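Local coordinates for protein beta-agarase D (Zobellia galactanivorans, PDB 4ASM) that cleaves the beta-1,4 linkages between beta-D-galactose and 3,6-anhydro-alpha-L-galactose in agarose, endo-wise and at random, with retention of anomeric configuration, at residues R232-Y235 / Q240-R243; A249-L254 / W259-P264; I15-N18 / T24-L27; N205-K210 / N280-M285. All blocks are in the same frame, centred on the assembly; numbering follows the deposited sequence.

Interaction 1 (R232-Y235 / Q240-R243)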
loop_
_atom_site.group_PDB
_atom_site.type_symbol
_atom_site.label_atom_id
_atom_site.label_comp_id
_atom_site.label_asym_id
_atom_site.label_seq_id
_atom_site.Cartn_x
_atom_site.Cartn_y
_atom_site.Cartn_z
ATOM N N ARG A 232 8.750 7.459 12.063
ATOM C CA ARG A 232 7.478 8.205 11.914
ATOM C C ARG A 232 6.923 8.230 10.491
ATOM O O ARG A 232 7.642 8.595 9.545
ATOM C CB ARG A 232 7.571 9.635 12.465
ATOM C CG ARG A 232 6.246 10.434 12.380
ATOM C CD ARG A 232 6.427 11.774 13.050
ATOM N NE ARG A 232 5.342 12.740 12.846
ATOM C CZ ARG A 232 4.652 13.341 13.820
ATOM N NH1 ARG A 232 4.857 13.018 15.097
ATOM N NH2 ARG A 232 3.742 14.257 13.503
ATOM N N LEU A 233 5.638 7.868 10.381
ATOM C CA LEU A 233 4.867 7.907 9.123
ATOM C C LEU A 233 3.599 8.697 9.344
ATOM O O LEU A 233 2.965 8.547 10.386
ATOM C CB LEU A 233 4.432 6.505 8.695
ATOM C CG LEU A 233 5.484 5.410 8.549
ATOM C CD1 LEU A 233 4.846 4.055 8.193
ATOM C CD2 LEU A 233 6.551 5.811 7.517
ATOM N N GLU A 234 3.209 9.499 8.350
ATOM C CA GLU A 234 1.937 10.223 8.414
ATOM C C GLU A 234 1.161 9.925 7.143
ATOM O O GLU A 234 1.761 9.910 6.057
ATOM C CB GLU A 234 2.172 11.722 8.500
ATOM C CG GLU A 234 2.989 12.174 9.709
ATOM C CD GLU A 234 3.597 13.557 9.550
ATOM O OE1 GLU A 234 3.413 14.196 8.492
ATOM O OE2 GLU A 234 4.253 14.006 10.519
ATOM N N TYR A 235 -0.147 9.674 7.271
ATOM C CA TYR A 235 -1.002 9.326 6.133
ATOM C C TYR A 235 -2.009 10.427 5.859
ATOM O O TYR A 235 -2.483 11.076 6.793
ATOM C CB TYR A 235 -1.755 8.010 6.398
ATOM C CG TYR A 235 -0.865 6.809 6.484
ATOM C CD1 TYR A 235 -0.186 6.502 7.657
ATOM C CD2 TYR A 235 -0.678 5.992 5.373
ATOM C CE1 TYR A 235 0.657 5.399 7.717
ATOM C CE2 TYR A 235 0.134 4.876 5.434
ATOM C CZ TYR A 235 0.812 4.596 6.601
ATOM O OH TYR A 235 1.660 3.510 6.665
ATOM N N GLN A 240 -6.184 15.703 3.805
ATOM C CA GLN A 240 -6.375 15.731 5.256
ATOM C C GLN A 240 -5.460 14.692 5.884
ATOM O O GLN A 240 -5.432 13.561 5.427
ATOM C CB GLN A 240 -7.834 15.397 5.577
ATOM C CG GLN A 240 -8.177 15.409 7.060
ATOM C CD GLN A 240 -9.565 14.841 7.337
ATOM O OE1 GLN A 240 -9.930 13.733 6.901
ATOM N NE2 GLN A 240 -10.337 15.595 8.097
ATOM N N MET A 241 -4.714 15.068 6.918
ATOM C CA MET A 241 -3.937 14.088 7.660
ATOM C C MET A 241 -4.910 13.166 8.398
ATOM O O MET A 241 -5.810 13.652 9.096
ATOM C CB MET A 241 -2.970 14.741 8.646
ATOM C CG MET A 241 -1.947 13.742 9.115
ATOM S SD MET A 241 -0.752 14.393 10.268
ATOM C CE MET A 241 -0.098 15.766 9.379
ATOM N N VAL A 242 -4.744 11.852 8.239
ATOM C CA VAL A 242 -5.691 10.907 8.852
ATOM C C VAL A 242 -5.066 9.919 9.838
ATOM O O VAL A 242 -5.782 9.269 10.590
ATOM C CB VAL A 242 -6.501 10.124 7.791
ATOM C CG1 VAL A 242 -7.407 11.073 6.997
ATOM C CG2 VAL A 242 -5.580 9.317 6.851
ATOM N N ARG A 243 -3.743 9.788 9.827
ATOM C CA ARG A 243 -3.079 8.836 10.714
ATOM C C ARG A 243 -1.600 9.169 10.884
ATOM O O ARG A 243 -0.954 9.625 9.946
ATOM C CB ARG A 243 -3.202 7.403 10.174
ATOM C CG ARG A 243 -2.677 6.341 11.155
ATOM C CD ARG A 243 -3.296 5.024 10.850
ATOM N NE ARG A 243 -2.523 3.864 11.296
ATOM C CZ ARG A 243 -2.869 3.049 12.294
ATOM N NH1 ARG A 243 -3.957 3.272 13.026
ATOM N NH2 ARG A 243 -2.134 1.970 12.549
#
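A classic beta bulge interrupts the antiparallel hairpin of strands 232-237 and 240-246, in the jelly-roll beta-sandwich of this GH16 catalytic domain: V242 and R243 together face the single residue Y235. Two backbone bonds define it. Y235 N donates to R243 O at 2.8 Å, and V242 N donates to Y235 O, also at 2.8 Å and almost straight (173°). V242 takes the helix-like psi of -15° that fits an extra residue into its strand. Within the bulge the side chains of Y235 and R243 run alongside each other, with Y235 CD1 4.0 Å from R243 CB, while R243 O sits at the edge of the tyrosine ring. Their polar ends part company: Y235 OH bonds to S186 O, and R243 forms a salt bridge with D203. The Y235 side chain lies about 9 Å from those of E160 and E165, by similarity the nucleophile and proton donor.

E234 and M241 project from the other face. E234 OE2 is gripped twice, by R232 NE (2.9 Å) on its anti lone pair and by R232 NH2, while OE1 accepts from N226. With a leucine at E234, R232 would probably keep D246 but lose the carboxylate that holds its guanidinium edge-on, and N226 ND2 would lose an acceptor. M241 bends at its last torsion (chi3 -55°), bringing CE to 3.9 Å from E234 OE1.

Interaction 2 (A249-L254 / W259-P264)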
loop_
_atom_site.group_PDB
_atom_site.type_symbol
_atom_site.label_atom_id
_atom_site.label_comp_id
_atom_site.label_asym_id
_atom_site.label_seq_id
_atom_site.Cartn_x
_atom_site.Cartn_y
_atom_site.Cartn_z
ATOM N N ALA A 249 3.494 4.569 19.187
ATOM C CA ALA A 249 2.186 5.190 19.385
ATOM C C ALA A 249 1.539 5.520 18.062
ATOM O O ALA A 249 2.216 5.661 17.031
ATOM C CB ALA A 249 2.345 6.465 20.211
ATOM N N VAL A 250 0.223 5.679 18.106
ATOM C CA VAL A 250 -0.573 5.884 16.910
ATOM C C VAL A 250 -1.578 6.996 17.194
ATOM O O VAL A 250 -2.077 7.130 18.317
ATOM C CB VAL A 250 -1.357 4.589 16.575
ATOM C CG1 VAL A 250 -2.189 4.755 15.361
ATOM C CG2 VAL A 250 -0.386 3.409 16.381
ATOM N N GLN A 251 -1.873 7.798 16.175
ATOM C CA GLN A 251 -3.058 8.657 16.237
ATOM C C GLN A 251 -3.794 8.497 14.926
ATOM O O GLN A 251 -3.163 8.403 13.866
ATOM C CB GLN A 251 -2.723 10.119 16.546
ATOM C CG GLN A 251 -2.210 10.962 15.412
ATOM C CD GLN A 251 -2.077 12.416 15.848
ATOM O OE1 GLN A 251 -2.720 13.327 15.308
ATOM N NE2 GLN A 251 -1.242 12.632 16.833
ATOM N N THR A 252 -5.111 8.377 14.993
ATOM C CA THR A 252 -5.888 8.235 13.756
ATOM C C THR A 252 -7.221 8.949 13.831
ATOM O O THR A 252 -7.806 9.099 14.914
ATOM C CB THR A 252 -5.845 6.784 13.118
ATOM O OG1 THR A 252 -7.073 6.371 12.486
ATOM C CG2 THR A 252 -5.219 5.772 14.018
ATOM N N ARG A 253 -7.630 9.494 12.689
ATOM C CA ARG A 253 -8.935 10.147 12.608
ATOM C C ARG A 253 -10.003 9.095 12.545
ATOM O O ARG A 253 -10.014 8.257 11.646
ATOM C CB ARG A 253 -9.021 11.047 11.383
ATOM C CG ARG A 253 -8.344 12.356 11.581
ATOM C CD ARG A 253 -8.833 13.364 10.537
ATOM N NE ARG A 253 -7.938 14.502 10.493
ATOM C CZ ARG A 253 -8.113 15.628 11.162
ATOM N NH1 ARG A 253 -9.168 15.781 11.952
ATOM N NH2 ARG A 253 -7.231 16.610 11.022
ATOM N N LEU A 254 -10.907 9.163 13.525
ATOM C CA LEU A 254 -12.068 8.307 13.601
ATOM C C LEU A 254 -13.066 8.644 12.498
ATOM O O LEU A 254 -12.892 9.588 11.728
ATOM C CB LEU A 254 -12.715 8.496 14.982
ATOM C CG LEU A 254 -11.778 8.116 16.145
ATOM C CD1 LEU A 254 -12.483 8.418 17.489
ATOM C CD2 LEU A 254 -11.302 6.655 16.042
ATOM N N TRP A 259 -9.770 12.981 16.327
ATOM C CA TRP A 259 -8.521 12.226 16.577
ATOM C C TRP A 259 -8.626 11.290 17.759
ATOM O O TRP A 259 -9.092 11.692 18.833
ATOM C CB TRP A 259 -7.330 13.148 16.831
ATOM C CG TRP A 259 -6.791 13.857 15.609
ATOM C CD1 TRP A 259 -6.895 15.189 15.328
ATOM C CD2 TRP A 259 -6.071 13.272 14.521
ATOM N NE1 TRP A 259 -6.275 15.479 14.141
ATOM C CE2 TRP A 259 -5.744 14.319 13.627
ATOM C CE3 TRP A 259 -5.645 11.970 14.223
ATOM C CZ2 TRP A 259 -5.031 14.097 12.440
ATOM C CZ3 TRP A 259 -4.928 11.752 13.044
ATOM C CH2 TRP A 259 -4.642 12.809 12.169
ATOM N N GLN A 260 -8.158 10.055 17.576
ATOM C CA GLN A 260 -7.978 9.125 18.694
ATOM C C GLN A 260 -6.512 8.719 18.811
ATOM O O GLN A 260 -5.882 8.340 17.809
ATOM C CB GLN A 260 -8.864 7.901 18.568
ATOM C CG GLN A 260 -8.784 7.034 19.806
ATOM C CD GLN A 260 -9.725 5.881 19.784
ATOM O OE1 GLN A 260 -10.617 5.784 20.643
ATOM N NE2 GLN A 260 -9.544 4.990 18.844
ATOM N N TYR A 261 -5.977 8.771 20.034
ATOM C CA TYR A 261 -4.562 8.479 20.298
ATOM C C TYR A 261 -4.510 7.140 20.970
ATOM O O TYR A 261 -5.197 6.919 21.986
ATOM C CB TYR A 261 -3.955 9.547 21.225
ATOM C CG TYR A 261 -4.207 10.938 20.723
ATOM C CD1 TYR A 261 -3.354 11.535 19.784
ATOM C CD2 TYR A 261 -5.333 11.650 21.148
ATOM C CE1 TYR A 261 -3.614 12.802 19.275
ATOM C CE2 TYR A 261 -5.595 12.929 20.665
ATOM C CZ TYR A 261 -4.742 13.486 19.718
ATOM O OH TYR A 261 -5.002 14.746 19.243
ATOM N N THR A 262 -3.737 6.226 20.394
ATOM C CA THR A 262 -3.693 4.873 20.916
ATOM C C THR A 262 -2.287 4.293 20.944
ATOM O O THR A 262 -1.370 4.828 20.343
ATOM C CB THR A 262 -4.605 3.915 20.110
ATOM O OG1 THR A 262 -4.155 3.896 18.749
ATOM C CG2 THR A 262 -6.092 4.332 20.173
ATOM N N TYR A 263 -2.122 3.208 21.681
ATOM C CA TYR A 263 -0.836 2.507 21.711
ATOM C C TYR A 263 -1.113 1.029 22.065
ATOM O O TYR A 263 -2.185 0.695 22.589
ATOM C CB TYR A 263 0.132 3.175 22.711
ATOM C CG TYR A 263 -0.361 3.074 24.129
ATOM C CD1 TYR A 263 -1.259 4.022 24.642
ATOM C CD2 TYR A 263 0.019 2.011 24.940
ATOM C CE1 TYR A 263 -1.763 3.899 25.925
ATOM C CE2 TYR A 263 -0.473 1.885 26.227
ATOM C CZ TYR A 263 -1.363 2.837 26.715
ATOM O OH TYR A 263 -1.890 2.723 27.992
ATOM N N PRO A 264 -0.173 0.129 21.745
ATOM C CA PRO A 264 -0.386 -1.302 21.995
ATOM C C PRO A 264 -0.580 -1.655 23.468
ATOM O O PRO A 264 0.207 -1.222 24.334
ATOM C CB PRO A 264 0.893 -1.950 21.438
ATOM C CG PRO A 264 1.428 -0.942 20.442
ATOM C CD PRO A 264 1.106 0.400 21.059
HETATM O O HOH W 1 -3.271 15.766 17.277
#
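W259 is held between two residues of the partner strand, one on each face of its indole. On one side the extended chain of R253 lies across it, with CG 3.5 Å from the centroid of the six-membered ring and directly above, a CH-pi contact. The guanidinium follows at 40° to the indole and covers NE1 with its face; R253 NH2 and W259 NE1 are both donors and merely touch, while R253 NE is satisfied by M241 O. On the opposite face Q251 OE1 hangs over the ring, 3.4 Å from W259 CE3, its amide turned steeply to the indole. Q251 reaches there because its CG lies between backbone N and carbonyl carbon (chi1 79°). The same amide stands nearly perpendicular to the Y261 ring and brings NE2 to its edge, 3.4 Å from CE1. A water joins Q251 OE1 to Y261 OH. On the reverse side of the strands V250 CB meets T262 OG1 (3.6 Å), and L254 CD2 packs on Q260 CB. Paired backbone bonds link V250 with T262 and T252 with Q260, so Q251-Y261 and R253-W259 form the non-hydrogen-bonded pairs: a regular antiparallel beta hairpin, here with strands 249-253 and 259-264.

Interaction 3 (I15-N18 / T24-L27)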
loop_
_atom_site.group_PDB
_atom_site.type_symbol
_atom_site.label_atom_id
_atom_site.label_comp_id
_atom_site.label_asym_id
_atom_site.label_seq_id
_atom_site.Cartn_x
_atom_site.Cartn_y
_atom_site.Cartn_z
ATOM N N ILE A 15 0.317 20.660 -0.979
ATOM C CA ILE A 15 1.010 19.542 -0.358
ATOM C C ILE A 15 0.556 19.483 1.100
ATOM O O ILE A 15 0.794 20.419 1.863
ATOM C CB ILE A 15 2.527 19.729 -0.458
ATOM C CG1 ILE A 15 2.937 19.848 -1.933
ATOM C CG2 ILE A 15 3.258 18.580 0.237
ATOM C CD1 ILE A 15 4.309 20.512 -2.162
ATOM N N PRO A 16 -0.136 18.392 1.497
ATOM C CA PRO A 16 -0.762 18.404 2.826
ATOM C C PRO A 16 0.187 18.122 3.983
ATOM O O PRO A 16 -0.155 18.394 5.131
ATOM C CB PRO A 16 -1.819 17.305 2.714
ATOM C CG PRO A 16 -1.254 16.340 1.721
ATOM C CD PRO A 16 -0.409 17.148 0.754
ATOM N N ALA A 17 1.358 17.567 3.696
ATOM C CA ALA A 17 2.344 17.303 4.724
ATOM C C ALA A 17 3.112 18.581 5.058
ATOM O O ALA A 17 3.278 19.472 4.207
ATOM C CB ALA A 17 3.295 16.217 4.262
ATOM N N ASN A 18 3.568 18.659 6.299
ATOM C CA ASN A 18 4.302 19.826 6.788
ATOM C C ASN A 18 5.800 19.617 6.618
ATOM O O ASN A 18 6.366 18.738 7.268
ATOM C CB ASN A 18 3.956 20.038 8.270
ATOM C CG ASN A 18 4.794 21.126 8.949
ATOM O OD1 ASN A 18 5.248 22.088 8.328
ATOM N ND2 ASN A 18 4.985 20.970 10.260
ATOM N N THR A 24 10.772 23.928 2.955
ATOM C CA THR A 24 9.766 23.826 1.909
ATOM C C THR A 24 9.936 22.477 1.222
ATOM O O THR A 24 10.934 21.786 1.447
ATOM C CB THR A 24 9.863 24.952 0.860
ATOM O OG1 THR A 24 11.107 24.843 0.158
ATOM C CG2 THR A 24 9.776 26.328 1.518
ATOM N N TRP A 25 8.958 22.117 0.396
ATOM C CA TRP A 25 8.979 20.850 -0.338
ATOM C C TRP A 25 9.602 21.033 -1.709
ATOM O O TRP A 25 9.204 21.926 -2.459
ATOM C CB TRP A 25 7.561 20.327 -0.518
ATOM C CG TRP A 25 6.920 19.894 0.744
ATOM C CD1 TRP A 25 5.921 20.536 1.414
ATOM C CD2 TRP A 25 7.235 18.726 1.510
ATOM N NE1 TRP A 25 5.581 19.832 2.548
ATOM C CE2 TRP A 25 6.376 18.717 2.634
ATOM C CE3 TRP A 25 8.161 17.685 1.355
ATOM C CZ2 TRP A 25 6.417 17.707 3.604
ATOM C CZ3 TRP A 25 8.208 16.680 2.315
ATOM C CH2 TRP A 25 7.322 16.688 3.422
ATOM N N LYS A 26 10.574 20.183 -2.020
ATOM C CA LYS A 26 11.189 20.164 -3.342
ATOM C C LYS A 26 10.716 18.962 -4.152
ATOM O O LYS A 26 10.887 17.819 -3.727
ATOM C CB LYS A 26 12.717 20.130 -3.216
ATOM C CG LYS A 26 13.435 20.380 -4.528
ATOM C CD LYS A 26 14.920 20.146 -4.354
ATOM C CE LYS A 26 15.665 20.143 -5.685
ATOM N NZ LYS A 26 17.105 19.768 -5.490
ATOM N N LEU A 27 10.146 19.228 -5.324
ATOM C CA LEU A 27 9.681 18.171 -6.209
ATOM C C LEU A 27 10.840 17.307 -6.683
ATOM O O LEU A 27 11.863 17.823 -7.156
ATOM C CB LEU A 27 8.940 18.751 -7.413
ATOM C CG LEU A 27 8.364 17.692 -8.359
ATOM C CD1 LEU A 27 7.192 16.918 -7.723
ATOM C CD2 LEU A 27 7.960 18.328 -9.691
#
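The indole of W25 is met by I15 and A17 of the N-terminal loop, which runs back over the beta-sandwich before strand 24-27 begins. I15 supplies the cover: its CG2 stands over one face of the five-membered ring, 3.6 Å from the centroid, in a CH-pi contact. Its other branch reaches along the tryptophan stem, so that I15 CD1 comes to 3.6 Å from W25 CB. I15 straddles the residue in this way because CG2 is anti to its backbone N while CG1 is anti to the carbonyl carbon (chi1 -59°). A17 takes the rim of the indole. Its CB touches W25 CZ2 at 3.5 Å, and its carbonyl oxygen accepts the hydrogen of W25 NE1 at 2.9 Å. That bond is bent (145°), and the donor lies above the carbonyl plane rather than on a lone pair.

Further out, backbone bonds of T24 with V362 and of K26 with K360 hold strand 24-27 antiparallel to strand 350-362, whose Y359 and P361 also touch W25. F134 receives both I15 and A17, and N226 touches A17 and W25. Replacing W25 by an alanine would probably open a gap beneath I15 CG2 and leave A17 O without its N-H donor, letting the loop shift on the strands. After A17 the loop turns away from the ring in an Asx turn, N18 OD1 accepting from G20 N, while N18 C still lies 3.6 Å from W25 CZ2.

Interaction 4 (N205-K210 / N280-M285)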
loop_
_atom_site.group_PDB
_atom_site.type_symbol
_atom_site.label_atom_id
_atom_site.label_comp_id
_atom_site.label_asym_id
_atom_site.label_seq_id
_atom_site.Cartn_x
_atom_site.Cartn_y
_atom_site.Cartn_z
ATOM N N ASN A 205 -8.009 0.726 14.041
ATOM C CA ASN A 205 -7.881 2.057 13.433
ATOM C C ASN A 205 -7.034 2.075 12.150
ATOM O O ASN A 205 -7.096 3.045 11.395
ATOM C CB ASN A 205 -7.344 3.066 14.449
ATOM C CG ASN A 205 -8.398 3.504 15.464
ATOM O OD1 ASN A 205 -9.593 3.170 15.366
ATOM N ND2 ASN A 205 -7.951 4.287 16.459
ATOM N N SER A 206 -6.277 1.001 11.887
ATOM C CA SER A 206 -5.497 0.972 10.643
ATOM C C SER A 206 -6.385 0.753 9.426
ATOM O O SER A 206 -5.958 0.959 8.290
ATOM C CB SER A 206 -4.374 -0.077 10.683
ATOM O OG SER A 206 -4.867 -1.396 10.586
ATOM N N TRP A 207 -7.607 0.295 9.670
ATOM C CA TRP A 207 -8.611 0.154 8.616
ATOM C C TRP A 207 -9.432 1.445 8.663
ATOM O O TRP A 207 -10.430 1.556 9.392
ATOM C CB TRP A 207 -9.418 -1.132 8.817
ATOM C CG TRP A 207 -8.541 -2.324 8.608
ATOM C CD1 TRP A 207 -7.743 -2.947 9.551
ATOM C CD2 TRP A 207 -8.316 -3.017 7.375
ATOM N NE1 TRP A 207 -7.055 -3.981 8.972
ATOM C CE2 TRP A 207 -7.382 -4.050 7.642
ATOM C CE3 TRP A 207 -8.820 -2.875 6.067
ATOM C CZ2 TRP A 207 -6.942 -4.943 6.658
ATOM C CZ3 TRP A 207 -8.376 -3.773 5.076
ATOM C CH2 TRP A 207 -7.449 -4.793 5.390
ATOM N N TRP A 208 -8.962 2.445 7.927
ATOM C CA TRP A 208 -9.453 3.796 8.061
ATOM C C TRP A 208 -10.695 4.039 7.211
ATOM O O TRP A 208 -10.802 3.579 6.068
ATOM C CB TRP A 208 -8.333 4.782 7.686
ATOM C CG TRP A 208 -8.817 6.173 7.736
ATOM C CD1 TRP A 208 -8.947 6.958 8.844
ATOM C CD2 TRP A 208 -9.328 6.923 6.637
ATOM N NE1 TRP A 208 -9.491 8.175 8.489
ATOM C CE2 TRP A 208 -9.735 8.182 7.142
ATOM C CE3 TRP A 208 -9.471 6.663 5.262
ATOM C CZ2 TRP A 208 -10.281 9.178 6.323
ATOM C CZ3 TRP A 208 -10.013 7.652 4.449
ATOM C CH2 TRP A 208 -10.417 8.894 4.985
ATOM N N GLY A 209 -11.650 4.784 7.758
ATOM C CA GLY A 209 -12.848 5.120 7.009
ATOM C C GLY A 209 -13.399 6.480 7.419
ATOM O O GLY A 209 -12.801 7.199 8.232
ATOM N N LYS A 210 -14.542 6.834 6.829
ATOM C CA LYS A 210 -15.136 8.151 6.987
ATOM C C LYS A 210 -16.634 7.992 6.925
ATOM O O LYS A 210 -17.137 7.329 6.035
ATOM C CB LYS A 210 -14.664 9.008 5.816
ATOM C CG LYS A 210 -15.023 10.448 5.851
ATOM C CD LYS A 210 -14.268 11.132 4.720
ATOM C CE LYS A 210 -14.937 12.405 4.299
ATOM N NZ LYS A 210 -14.563 12.735 2.883
ATOM N N ASN A 280 -11.535 -8.052 20.078
ATOM C CA ASN A 280 -12.521 -7.885 19.010
ATOM C C ASN A 280 -11.936 -8.153 17.607
ATOM O O ASN A 280 -12.359 -7.528 16.627
ATOM C CB ASN A 280 -13.152 -6.476 19.089
ATOM C CG ASN A 280 -13.780 -6.189 20.449
ATOM O OD1 ASN A 280 -14.504 -7.027 20.994
ATOM N ND2 ASN A 280 -13.532 -4.991 20.988
ATOM N N GLY A 281 -10.977 -9.083 17.520
ATOM C CA GLY A 281 -10.357 -9.477 16.234
ATOM C C GLY A 281 -9.204 -8.626 15.694
ATOM O O GLY A 281 -8.678 -8.884 14.604
ATOM N N TYR A 282 -8.801 -7.625 16.459
ATOM C CA TYR A 282 -7.794 -6.661 16.036
ATOM C C TYR A 282 -6.775 -6.533 17.149
ATOM O O TYR A 282 -7.046 -6.950 18.278
ATOM C CB TYR A 282 -8.452 -5.303 15.793
ATOM C CG TYR A 282 -9.298 -5.277 14.556
ATOM C CD1 TYR A 282 -8.729 -5.052 13.304
ATOM C CD2 TYR A 282 -10.676 -5.502 14.632
ATOM C CE1 TYR A 282 -9.509 -5.043 12.156
ATOM C CE2 TYR A 282 -11.463 -5.501 13.487
ATOM C CZ TYR A 282 -10.868 -5.272 12.257
ATOM O OH TYR A 282 -11.637 -5.263 11.111
ATOM N N GLN A 283 -5.596 -5.992 16.854
ATOM C CA GLN A 283 -4.618 -5.725 17.906
ATOM C C GLN A 283 -5.258 -4.915 19.043
ATOM O O GLN A 283 -5.908 -3.888 18.806
ATOM C CB GLN A 283 -3.436 -4.946 17.339
ATOM C CG GLN A 283 -2.465 -4.504 18.430
ATOM C CD GLN A 283 -1.287 -3.716 17.926
ATOM O OE1 GLN A 283 -1.334 -3.131 16.851
ATOM N NE2 GLN A 283 -0.214 -3.692 18.708
ATOM N N LYS A 284 -5.106 -5.396 20.277
ATOM C CA LYS A 284 -5.645 -4.675 21.433
ATOM C C LYS A 284 -4.847 -3.402 21.683
ATOM O O LYS A 284 -3.607 -3.434 21.800
ATOM C CB LYS A 284 -5.647 -5.570 22.682
ATOM C CG LYS A 284 -6.388 -4.953 23.862
ATOM C CD LYS A 284 -6.344 -5.870 25.066
ATOM C CE LYS A 284 -7.031 -5.202 26.263
ATOM N NZ LYS A 284 -6.917 -6.101 27.448
ATOM N N MET A 285 -5.565 -2.278 21.748
ATOM C CA MET A 285 -4.929 -0.973 21.918
ATOM C C MET A 285 -5.561 -0.250 23.107
ATOM O O MET A 285 -6.754 -0.446 23.405
ATOM C CB MET A 285 -5.147 -0.107 20.661
ATOM C CG MET A 285 -4.674 -0.772 19.360
ATOM S SD MET A 285 -2.888 -0.938 19.255
ATOM C CE MET A 285 -2.384 0.690 18.729
#
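W207 and Y282 each carry CG anti to their own carbonyl carbon (chi1 -67° in W207, -72° in Y282), and from strands far apart in sequence their rings are thereby directed at one another. Both belong to the beta-sandwich of the GH16 domain: W207 opens the short strand 207-208, and Y282 the strand 282-288. The two side chains cross at about a right angle and touch at one corner, W207 CD1 to Y282 CE1, 3.8 Å apart. The ring planes meet at 62° and the centroid of the indole five-membered ring stays 5.8 Å from that of the phenol, so the pair is oblique, neither a stack nor a T-shaped contact. No hydrogen bond crosses between the segments, and only 68 Å² is buried.

What positions each ring lies around it. The W207 indole is stacked with H184, and backbone bonds of S206 with L185 and of W208 with I183 tie its segment to strand 183-191. Y282 follows a tight type I' turn at N280-G281, which joins strand 278-279 to strand 282-288, and its hydroxyl is hydrogen-bonded to that of Y178. The W207 side chain is about 5 Å from that of E165, by similarity the proton donor, and about 4 Å from a bound di(hydroxyethyl)ether. Both neighbours are consistent with W207 forming part of the wall of the agarose-binding cleft. On the side turned to Y282, W207 NE1 is also near, 4.2 Å from Y282 CE1.

How the interactions relate
Interaction 3 comes first along the chain; interactions 1 and 2 then follow in series within the 70-residue span whose ends interaction 4 brings together. Strands 232-237, 240-246, 249-253, 259-264 and 282-288 are successive antiparallel neighbours, so interactions 1 and 2, centres about 11 Å apart, are consecutive hairpins, joined by R253 bonding to M241 and V242. The centre of interaction 4 is about 10 Å from that of interaction 2; N205, S206 and W208 pack on both hairpins. Interaction 3 touches none of the others, its centre about 14 Å from that of interaction 1, though N226 touches it and also bonds E234. Interaction 4 borders the probable active site through W207, beside E165; interactions 2 and 3 lie away from it.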